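Local coordinates for protein titin (Homo sapiens, PDB 2A38) that serves as a giant structural protein of the muscle sarcomere, its N-terminus a tandem of two immunoglobulin domains, at residues 56-60 against 61-65. Residues are numbered along the deposited sequence; the frame is centred on the assembly and turned at random.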
loop_
_atom_site.group_PDB
_atom_site.type_symbol
_atom_site.label_atom_id
_atom_site.label_comp_id
_atom_site.label_asym_id
_atom_site.label_seq_id
_atom_site.Cartn_x
_atom_site.Cartn_y
_atom_site.Cartn_z
ATOM N N ILE A 56 -9.752 -17.065 -8.337
ATOM C CA ILE A 56 -10.910 -17.861 -7.966
ATOM C C ILE A 56 -10.635 -19.337 -8.189
ATOM O O ILE A 56 -10.098 -19.727 -9.227
ATOM C CB ILE A 56 -12.146 -17.449 -8.785
ATOM C CG1 ILE A 56 -12.542 -16.013 -8.423
ATOM C CG2 ILE A 56 -13.287 -18.416 -8.529
ATOM C CD1 ILE A 56 -13.617 -15.427 -9.300
ATOM N N SER A 57 -10.996 -20.159 -7.210
ATOM C CA SER A 57 -10.788 -21.594 -7.324
ATOM C C SER A 57 -11.896 -22.383 -6.638
ATOM O O SER A 57 -12.546 -21.878 -5.727
ATOM C CB SER A 57 -9.433 -21.980 -6.718
ATOM O OG SER A 57 -9.414 -21.745 -5.323
ATOM N N PHE A 58 -12.116 -23.614 -7.105
ATOM C CA PHE A 58 -13.117 -24.513 -6.527
ATOM C C PHE A 58 -12.620 -25.941 -6.665
ATOM O O PHE A 58 -12.739 -26.546 -7.724
ATOM C CB PHE A 58 -14.472 -24.384 -7.224
ATOM C CG PHE A 58 -15.534 -25.273 -6.633
ATOM C CD1 PHE A 58 -15.714 -25.338 -5.254
ATOM C CD2 PHE A 58 -16.355 -26.044 -7.448
ATOM C CE1 PHE A 58 -16.696 -26.159 -4.691
ATOM C CE2 PHE A 58 -17.348 -26.873 -6.895
ATOM C CZ PHE A 58 -17.516 -26.928 -5.512
ATOM N N SER A 59 -12.062 -26.470 -5.583
ATOM C CA SER A 59 -11.514 -27.820 -5.575
ATOM C C SER A 59 -11.802 -28.527 -4.258
ATOM O O SER A 59 -11.822 -27.901 -3.200
ATOM C CB SER A 59 -10.001 -27.753 -5.798
ATOM O OG SER A 59 -9.398 -29.016 -5.580
ATOM N N ASP A 60 -12.015 -29.837 -4.336
ATOM C CA ASP A 60 -12.309 -30.660 -3.165
ATOM C C ASP A 60 -13.458 -30.091 -2.346
ATOM O O ASP A 60 -13.454 -30.180 -1.117
ATOM C CB ASP A 60 -11.076 -30.796 -2.261
ATOM C CG ASP A 60 -9.887 -31.434 -2.970
ATOM O OD1 ASP A 60 -10.058 -32.510 -3.588
ATOM O OD2 ASP A 60 -8.775 -30.859 -2.898
ATOM N N GLY A 61 -14.440 -29.510 -3.028
ATOM C CA GLY A 61 -15.580 -28.945 -2.330
ATOM C C GLY A 61 -15.252 -27.657 -1.599
ATOM O O GLY A 61 -16.061 -27.154 -0.830
ATOM N N ARG A 62 -14.060 -27.125 -1.842
ATOM C CA ARG A 62 -13.632 -25.888 -1.212
ATOM C C ARG A 62 -13.564 -24.777 -2.258
ATOM O O ARG A 62 -12.791 -24.858 -3.204
ATOM C CB ARG A 62 -12.256 -26.074 -0.583
ATOM C CG ARG A 62 -11.785 -24.889 0.245
ATOM C CD ARG A 62 -10.264 -24.865 0.354
ATOM N NE ARG A 62 -9.795 -23.990 1.424
ATOM C CZ ARG A 62 -8.511 -23.732 1.666
ATOM N NH1 ARG A 62 -7.572 -24.278 0.904
ATOM N NH2 ARG A 62 -8.161 -22.944 2.678
ATOM N N ALA A 63 -14.391 -23.750 -2.100
ATOM C CA ALA A 63 -14.387 -22.626 -3.031
ATOM C C ALA A 63 -13.606 -21.503 -2.366
ATOM O O ALA A 63 -13.809 -21.211 -1.190
ATOM C CB ALA A 63 -15.802 -22.163 -3.323
ATOM N N LYS A 64 -12.714 -20.876 -3.121
ATOM C CA LYS A 64 -11.906 -19.793 -2.591
ATOM C C LYS A 64 -11.778 -18.635 -3.569
ATOM O O LYS A 64 -11.642 -18.833 -4.773
ATOM C CB LYS A 64 -10.522 -20.327 -2.219
ATOM C CG LYS A 64 -9.524 -19.259 -1.801
ATOM C CD LYS A 64 -8.346 -19.868 -1.060
ATOM C CE LYS A 64 -8.824 -20.512 0.232
ATOM N NZ LYS A 64 -7.704 -20.907 1.127
ATOM N N LEU A 65 -11.850 -17.423 -3.027
ATOM C CA LEU A 65 -11.719 -16.200 -3.805
ATOM C C LEU A 65 -10.668 -15.360 -3.095
ATOM O O LEU A 65 -10.872 -14.933 -1.963
ATOM C CB LEU A 65 -13.043 -15.437 -3.855
ATOM C CG LEU A 65 -13.024 -14.177 -4.723
ATOM C CD1 LEU A 65 -14.427 -13.852 -5.187
ATOM C CD2 LEU A 65 -12.425 -13.021 -3.946
HETATM O O HOH W 1 -10.175 -23.706 -3.836
HETATM O O HOH W 2 -8.316 -18.651 -4.903
#
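The Phe58 ring borders Ala63 and the turn with its CD1-CE1 side: Ala63 N sits at its edge and in its plane, CD1 meets Ala63 CB at 3.7 Å, and CE1 reaches Gly61 C. A first torsion near 180° (chi1 -179°) sets CG anti to the backbone N and leans the ring toward the turn. The other flat group, the Arg62 guanidinium, has Lys64 CE over one face, 3.4 Å above its plane, but the exact placement of the two ends is doubtful, since Arg62 NH2 and Lys64 NZ, both donors, come within 2.6 Å. The extended Arg62 chain delivers NE to Glu26 of strand 23-32, a cadmium ligand together with His28. Two residues along from Phe58, Ile56 and Leu65 run alongside each other, CG1 to CG 4.2 Å; both touch Trp39, as does Ala63, while Phe58 touches Val37, so this face turns toward strand 36-41 of the other sheet. On the opposite face Ser57 OG packs on Lys64 CB at 3.6 Å and holds a water, 2.6 Å away, that donates to Arg62 O. Between these faces four backbone bonds close two hydrogen-bonded pairs. Ser57 N and Lys64 N each reach the partner carbonyl oxygen, Lys64 O and Ser57 O, at 2.8 Å. Ser59 and Arg62 bond likewise, though Arg62 N stands above the carbonyl plane of Ser59 as the chain reverses. Asp60 and Gly61, both at positive phi, form the corners of a type I' turn. This beta hairpin with a two-residue turn is the D-E hairpin of the first immunoglobulin I-set sandwich, joining edge strand 55-59 to 62-67 in the A-B-E-D sheet.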